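Local coordinates for Dye type peroxidase A (Streptomyces lividans 1326, PDB 6GZW), which is a haem peroxidase of the dye-decolourising family and probably uses hydrogen peroxide to oxidise dyes and other substrates, at residues Gln19-Thr24 against Thr83-Gly87; Pro108-Phe112 against Gly332-Val336; Pro212-Ala216 against Phe358-Gly362. All blocks are in the same frame, centred on the assembly; numbering follows the deposited sequence.

All three contacts are largely buried, but they differ in chemistry. Interaction 1 is the polar one: a glutamine side chain and a threonine hydroxyl tie a loop to strand 83-89. Interaction 2 is apolar side-chain packing at the start of helix 333-343, whose Phe-333 stands between the loop and the haem. Interaction 3 mixes apolar side-chain packing with a water bridge where strand 350-360 ends. Interactions 1 and 3 touch: strands 83-89 and 350-360 are neighbours in one antiparallel sheet, and Gln-19 NE2 bonds to Pro-361 O. Interaction 2 stands apart, its centre about 20 Å from that of interaction 3.

Interaction 1: residues Gln19-Thr24 against Thr83-Gly87; sequences QPGITT and TVTFG
Gln-19 OE1 takes two hydrogen bonds: one from Phe-86 N at 2.9 Å, nearly straight at 160° and tilted somewhat from the carbonyl plane, and one from a water that also donates to Val-84 O. The other arm of the same amide, NE2, donates to Phe-86 O at 3.1 Å, in the carbonyl plane and on a lone pair. The two arms thus grip the N-H and C=O of a single strand residue and fix which way round the amide lies. CG stands beside the backbone N (chi1 -76°) and the chain runs extended beyond it, which carries the amide across to Phe-86. This is a side chain imitating a neighbouring strand: 83-89 belongs to the antiparallel sheet of the dimeric alpha-beta barrel clan, and strands 126-132 and 350-360 flank it there. NE2 also bonds to Pro-361 O, just past the end of 350-360. Further along, Thr-85 OG1 donates to Pro-20 O over 2.6 Å, from well off the carbonyl plane. The Pro-20 ring lies on the strand, CB against Thr-83 CG2 at 3.8 Å and CG near Val-84 O. Gly-21 follows with a positive phi of 91°; a CB on it would clash with Thr-85 OG1. Its N-H donates to Thr-24 OG1 at 2.9 Å, while the methyls of Thr-24 and Thr-83 meet tip to tip.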
# COMPACT_ATOMS: atom_id res chain seq x y z
N GLN A 19 -13.04 15.21 -15.74
CA GLN A 19 -11.76 14.57 -15.38
C GLN A 19 -12.01 13.15 -14.91
O GLN A 19 -13.05 12.88 -14.28
CB GLN A 19 -11.05 15.35 -14.29
CG GLN A 19 -10.37 16.63 -14.75
CD GLN A 19 -9.48 17.19 -13.66
OE1 GLN A 19 -8.42 16.59 -13.36
NE2 GLN A 19 -9.85 18.31 -13.07
N PRO A 20 -11.05 12.24 -15.18
CA PRO A 20 -11.08 10.89 -14.62
C PRO A 20 -10.89 10.91 -13.08
O PRO A 20 -10.48 11.92 -12.51
CB PRO A 20 -9.89 10.21 -15.30
CG PRO A 20 -8.92 11.31 -15.44
CD PRO A 20 -9.73 12.52 -15.80
N GLY A 21 -11.27 9.83 -12.41
CA GLY A 21 -11.15 9.73 -10.96
C GLY A 21 -12.34 10.20 -10.14
O GLY A 21 -12.21 10.42 -8.94
N ILE A 22 -13.49 10.40 -10.80
CA ILE A 22 -14.70 10.83 -10.15
C ILE A 22 -15.72 9.71 -10.25
O ILE A 22 -16.20 9.20 -9.22
CB ILE A 22 -15.23 12.16 -10.73
CG1 ILE A 22 -14.15 13.24 -10.65
CG2 ILE A 22 -16.47 12.64 -9.97
CD1 ILE A 22 -14.51 14.54 -11.32
N THR A 23 -16.07 9.33 -11.48
CA THR A 23 -16.99 8.21 -11.75
C THR A 23 -16.28 6.91 -12.07
O THR A 23 -16.89 5.87 -12.12
CB THR A 23 -17.93 8.52 -12.96
OG1 THR A 23 -17.17 8.82 -14.14
CG2 THR A 23 -18.83 9.65 -12.61
N THR A 24 -14.95 6.99 -12.29
CA THR A 24 -14.12 5.83 -12.49
C THR A 24 -14.32 4.81 -11.36
O THR A 24 -14.44 5.22 -10.21
CB THR A 24 -12.65 6.26 -12.44
OG1 THR A 24 -12.47 7.38 -13.29
CG2 THR A 24 -11.73 5.13 -12.87
N THR A 83 -5.51 6.64 -13.11
CA THR A 83 -6.10 7.95 -13.28
C THR A 83 -5.35 8.97 -12.47
O THR A 83 -4.79 8.68 -11.41
CB THR A 83 -7.61 8.05 -12.92
OG1 THR A 83 -7.81 7.79 -11.51
CG2 THR A 83 -8.41 7.05 -13.71
N VAL A 84 -5.31 10.19 -13.00
CA VAL A 84 -4.75 11.36 -12.35
C VAL A 84 -5.79 12.49 -12.46
O VAL A 84 -6.28 12.76 -13.55
CB VAL A 84 -3.43 11.82 -13.02
CG1 VAL A 84 -2.75 12.88 -12.15
CG2 VAL A 84 -2.51 10.63 -13.21
N THR A 85 -6.08 13.11 -11.33
CA THR A 85 -7.09 14.16 -11.21
C THR A 85 -6.53 15.36 -10.47
O THR A 85 -5.80 15.19 -9.48
CB THR A 85 -8.25 13.64 -10.33
OG1 THR A 85 -8.59 12.31 -10.74
CG2 THR A 85 -9.42 14.55 -10.41
N PHE A 86 -6.88 16.56 -10.90
CA PHE A 86 -6.30 17.80 -10.40
C PHE A 86 -7.33 18.75 -9.82
O PHE A 86 -8.39 18.98 -10.46
CB PHE A 86 -5.58 18.53 -11.55
CG PHE A 86 -4.53 17.69 -12.26
CD1 PHE A 86 -3.25 17.52 -11.70
CD2 PHE A 86 -4.82 17.02 -13.45
CE1 PHE A 86 -2.30 16.75 -12.33
CE2 PHE A 86 -3.86 16.23 -14.09
CZ PHE A 86 -2.59 16.10 -13.52
N GLY A 87 -7.01 19.39 -8.69
CA GLY A 87 -7.87 20.43 -8.10
C GLY A 87 -7.11 21.62 -7.55
O GLY A 87 -5.89 21.57 -7.38
O HOH W 1 -7.34 14.81 -15.32

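Interaction 2: residues Pro108-Phe112 against Gly332-Val336; sequences PLPDF and GFVPV. With HEM (protoporphyrin IX containing Fe), chain C.
The first turn of helix 333-343, at the edge of the haem pocket, receives Leu-109, Pro-110 and Phe-112 from the loop ahead of strand 126-132. Val-334 has more surface buried here than any other residue of the two segments, and it divides its methyls between two partners. CG2 meets Leu-109 CD2 at 3.7 Å, whereas CG1 packs on the Pro-110 ring, 3.8 Å from its CG and almost as near CD. With CG1 anti to the backbone N (chi1 173°), the two methyls spread over successive loop residues. Leu-109 CD2 also approaches Phe-333 CD2 at 4.2 Å, the two side chains crossing at about a right angle. Phe-333, a haem-pocket residue, stands between loop and haem: CD1 is 3.5 Å from the vinyl carbon HEM CBC, and across the ring CE2 is 3.9 Å from Phe-112 CE2. The loop is therefore second shell to the porphyrin: it comes from the N-terminal ferredoxin-like half and packs on a helix of the C-terminal half, which holds the haem, as in other dye-decolourising peroxidases. Val-336, further along the helix, adds its CG1 against HEM CAC at 3.8 Å. The haem iron holds a water at 2.0 Å, well beyond this vinyl edge. Phe-112 has Pro-110 CB over one face, which backs its ring as it leans toward the helix; Val-334 O comes to the ring edge, near its plane. On the sheet side, Arg-224 of strand 219-228 touches Leu-109, Phe-112 and Phe-333.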
# COMPACT_ATOMS: atom_id res chain seq x y z
N PRO A 108 -14.36 28.27 3.24
CA PRO A 108 -13.88 27.24 4.19
C PRO A 108 -15.00 26.40 4.79
O PRO A 108 -16.08 26.91 5.09
CB PRO A 108 -13.17 28.05 5.28
CG PRO A 108 -13.48 29.49 5.00
CD PRO A 108 -13.79 29.59 3.55
N LEU A 109 -14.73 25.11 4.98
CA LEU A 109 -15.69 24.22 5.62
C LEU A 109 -15.92 24.69 7.05
O LEU A 109 -15.04 25.35 7.62
CB LEU A 109 -15.16 22.77 5.63
CG LEU A 109 -14.91 22.12 4.26
CD1 LEU A 109 -14.08 20.82 4.34
CD2 LEU A 109 -16.20 21.85 3.53
N PRO A 110 -17.09 24.36 7.65
CA PRO A 110 -17.27 24.65 9.07
C PRO A 110 -16.18 24.04 9.95
O PRO A 110 -15.58 23.02 9.60
CB PRO A 110 -18.62 24.01 9.39
CG PRO A 110 -19.35 23.97 8.08
CD PRO A 110 -18.29 23.75 7.04
N ASP A 111 -15.92 24.66 11.09
CA ASP A 111 -15.13 24.03 12.12
C ASP A 111 -16.10 23.18 12.91
O ASP A 111 -16.78 23.67 13.80
CB ASP A 111 -14.41 25.08 12.99
CG ASP A 111 -13.39 25.89 12.19
OD1 ASP A 111 -12.34 25.33 11.78
OD2 ASP A 111 -13.64 27.09 11.94
N PHE A 112 -16.21 21.90 12.54
CA PHE A 112 -17.14 20.99 13.22
C PHE A 112 -16.65 20.69 14.62
O PHE A 112 -15.44 20.59 14.83
CB PHE A 112 -17.31 19.68 12.44
CG PHE A 112 -17.79 19.88 11.04
CD1 PHE A 112 -19.14 20.05 10.77
CD2 PHE A 112 -16.89 19.93 9.97
CE1 PHE A 112 -19.59 20.23 9.46
CE2 PHE A 112 -17.33 20.09 8.67
CZ PHE A 112 -18.69 20.27 8.42
N GLY A 332 -24.06 18.96 -0.22
CA GLY A 332 -23.48 17.61 -0.15
C GLY A 332 -22.83 17.41 1.20
O GLY A 332 -23.50 17.34 2.22
N PHE A 333 -21.50 17.36 1.20
CA PHE A 333 -20.73 17.11 2.43
C PHE A 333 -21.13 17.96 3.62
O PHE A 333 -21.32 17.43 4.72
CB PHE A 333 -19.23 17.28 2.17
CG PHE A 333 -18.39 17.09 3.40
CD1 PHE A 333 -18.05 15.80 3.81
CD2 PHE A 333 -17.98 18.15 4.18
CE1 PHE A 333 -17.29 15.61 4.96
CE2 PHE A 333 -17.25 17.97 5.35
CZ PHE A 333 -16.89 16.69 5.73
N VAL A 334 -21.29 19.28 3.42
CA VAL A 334 -21.40 20.19 4.55
C VAL A 334 -22.65 19.93 5.42
O VAL A 334 -22.52 19.68 6.60
CB VAL A 334 -21.26 21.66 4.11
CG1 VAL A 334 -21.54 22.61 5.28
CG2 VAL A 334 -19.85 21.88 3.59
N PRO A 335 -23.85 19.96 4.82
CA PRO A 335 -25.05 19.70 5.66
C PRO A 335 -25.12 18.29 6.25
O PRO A 335 -25.60 18.13 7.36
CB PRO A 335 -26.22 19.98 4.71
CG PRO A 335 -25.65 19.88 3.33
CD PRO A 335 -24.21 20.33 3.44
N VAL A 336 -24.59 17.30 5.55
CA VAL A 336 -24.60 15.94 6.06
C VAL A 336 -23.64 15.88 7.25
O VAL A 336 -24.00 15.38 8.31
CB VAL A 336 -24.26 14.90 4.97
CG1 VAL A 336 -24.16 13.51 5.57
CG2 VAL A 336 -25.31 14.94 3.86
CHA HEM C . -23.19 5.27 3.69
CHB HEM C . -19.45 3.96 6.47
CHC HEM C . -18.13 8.63 6.76
CHD HEM C . -21.85 9.90 4.00
C1A HEM C . -22.30 4.51 4.41
C2A HEM C . -22.41 3.10 4.61
C3A HEM C . -21.36 2.75 5.39
C4A HEM C . -20.61 3.94 5.68
CMA HEM C . -20.99 1.37 5.88
CAA HEM C . -23.49 2.17 4.08
CBA HEM C . -23.25 1.53 2.72
CGA HEM C . -23.29 2.54 1.62
O1A HEM C . -24.37 2.93 1.10
O2A HEM C . -22.21 3.05 1.20
C1B HEM C . -18.74 5.14 6.77
C2B HEM C . -17.53 5.17 7.52
C3B HEM C . -17.13 6.47 7.63
C4B HEM C . -18.16 7.26 6.89
CMB HEM C . -16.84 3.98 8.12
CAB HEM C . -15.90 7.04 8.22
CBB HEM C . -14.76 6.38 8.35
C1C HEM C . -19.04 9.40 6.08
C2C HEM C . -18.98 10.81 5.97
C3C HEM C . -20.07 11.18 5.19
C4C HEM C . -20.75 9.97 4.81
CMC HEM C . -17.99 11.74 6.60
CAC HEM C . -20.54 12.53 4.80
CBC HEM C . -20.30 13.69 5.42
C1D HEM C . -22.45 8.68 3.66
C2D HEM C . -23.60 8.67 2.73
C3D HEM C . -23.98 7.38 2.64
C4D HEM C . -23.05 6.63 3.53
CMD HEM C . -24.20 9.85 1.99
CAD HEM C . -25.14 6.85 1.80
CBD HEM C . -26.48 6.98 2.52
CGD HEM C . -27.60 6.52 1.63
O1D HEM C . -28.03 5.34 1.70
O2D HEM C . -28.08 7.32 0.80
NA HEM C . -21.25 5.03 5.15
NB HEM C . -19.08 6.39 6.45
NC HEM C . -20.13 8.91 5.44
ND HEM C . -22.22 7.47 4.19
FE HEM C . -20.72 6.95 5.31
O HOH W 2 -19.54 6.79 3.72

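Interaction 3: residues Pro212-Ala216 against Phe358-Gly362; sequences PAWMA and FAVPG
Met-215 SD rests 3.8 Å from Ala-359 CB and 3.7 Å from Pro-361 CA, so the sulfur lies against the place where strand 350-360 gives way to loop. The methionine chain folds at both chi2 (-63°) and chi3 (-67°), and this double bend carries CE round to Val-360 O at 3.6 Å. Nearer its root, Met-215 CG covers one face of the Trp-214 indole, 3.5 Å above the ring plane and offset toward the rim. Replacing Met-215 with an alanine would probably open a gap beside Ala-359 and Pro-361 and take the packing from that face of the indole. Trp-214 brings the benzo end of its indole to the same two residues: CH2 is 3.7 Å from Ala-359 CB, and CZ3 is 3.9 Å from Pro-361 CB, the indole and the proline ring crossing at a slant. At the other end of the indole NE1 is hydrogen-bonded to Gln-101 O, which helps to settle the turn of the ring, while Arg-373 and Leu-374 of helix 372-375 touch the tryptophan as well. Pro-361 and Ala-359 thus each meet both large side chains. Polar atoms of the two backbones are joined through a water, which donates to Trp-214 O and to Ala-216 O and accepts from Gly-362 N at 2.9 Å; Ala-216 O and Gly-362 N themselves stay 3.6 Å apart. Residues 213-215 form one turn of 3-10 helix shortly before strand 219-228, the antiparallel neighbour of 350-360, and the contact closes the end of this strand pair within the ferredoxin-like sheet of a Dyp-type peroxidase.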
# COMPACT_ATOMS: atom_id res chain seq x y z
N PRO A 212 -18.19 30.15 -11.35
CA PRO A 212 -17.42 30.78 -12.41
C PRO A 212 -17.26 29.84 -13.60
O PRO A 212 -17.18 28.62 -13.42
CB PRO A 212 -16.07 31.11 -11.74
CG PRO A 212 -16.06 30.36 -10.43
CD PRO A 212 -17.33 29.58 -10.30
N ALA A 213 -17.23 30.39 -14.81
CA ALA A 213 -17.27 29.58 -16.02
C ALA A 213 -16.11 28.59 -16.12
O ALA A 213 -16.28 27.53 -16.69
CB ALA A 213 -17.32 30.48 -17.25
N TRP A 214 -14.94 28.92 -15.54
CA TRP A 214 -13.80 28.01 -15.62
C TRP A 214 -14.08 26.65 -14.94
O TRP A 214 -13.38 25.67 -15.22
CB TRP A 214 -12.51 28.64 -15.04
CG TRP A 214 -12.45 28.76 -13.56
CD1 TRP A 214 -12.81 29.84 -12.81
CD2 TRP A 214 -11.97 27.77 -12.64
NE1 TRP A 214 -12.61 29.59 -11.48
CE2 TRP A 214 -12.09 28.32 -11.34
CE3 TRP A 214 -11.46 26.48 -12.78
CZ2 TRP A 214 -11.72 27.61 -10.20
CZ3 TRP A 214 -11.08 25.78 -11.63
CH2 TRP A 214 -11.21 26.35 -10.38
N MET A 215 -15.07 26.59 -14.05
CA MET A 215 -15.46 25.33 -13.41
C MET A 215 -16.50 24.47 -14.15
O MET A 215 -16.94 23.44 -13.62
CB MET A 215 -15.91 25.59 -11.97
CG MET A 215 -14.77 25.56 -10.96
SD MET A 215 -13.94 23.96 -10.83
CE MET A 215 -15.27 22.97 -10.12
N ALA A 216 -16.91 24.89 -15.35
CA ALA A 216 -17.89 24.13 -16.15
C ALA A 216 -17.57 22.64 -16.30
O ALA A 216 -16.43 22.29 -16.60
CB ALA A 216 -18.07 24.78 -17.51
N PHE A 358 -11.34 21.06 -2.61
CA PHE A 358 -10.72 21.49 -3.87
C PHE A 358 -11.72 21.61 -5.02
O PHE A 358 -12.68 20.83 -5.10
CB PHE A 358 -9.54 20.58 -4.24
CG PHE A 358 -8.56 20.37 -3.11
CD1 PHE A 358 -7.62 21.34 -2.77
CD2 PHE A 358 -8.59 19.21 -2.36
CE1 PHE A 358 -6.73 21.15 -1.73
CE2 PHE A 358 -7.70 19.00 -1.31
CZ PHE A 358 -6.76 19.97 -0.99
N ALA A 359 -11.47 22.59 -5.90
CA ALA A 359 -12.23 22.79 -7.12
C ALA A 359 -11.57 22.01 -8.25
O ALA A 359 -10.46 22.36 -8.68
CB ALA A 359 -12.28 24.27 -7.48
N VAL A 360 -12.26 21.01 -8.75
CA VAL A 360 -11.72 20.10 -9.74
C VAL A 360 -12.44 20.42 -11.06
O VAL A 360 -13.60 20.04 -11.24
CB VAL A 360 -11.93 18.64 -9.28
CG1 VAL A 360 -11.62 17.63 -10.35
CG2 VAL A 360 -11.09 18.36 -8.02
N PRO A 361 -11.78 21.16 -11.96
CA PRO A 361 -12.48 21.57 -13.19
C PRO A 361 -12.80 20.44 -14.15
O PRO A 361 -12.51 19.27 -13.89
CB PRO A 361 -11.50 22.56 -13.82
CG PRO A 361 -10.17 22.00 -13.40
CD PRO A 361 -10.39 21.64 -11.97
N GLY A 362 -13.46 20.77 -15.25
CA GLY A 362 -13.75 19.79 -16.29
C GLY A 362 -12.52 19.11 -16.87
O GLY A 362 -11.39 19.56 -16.66
O HOH W 3 -14.00 23.38 -16.35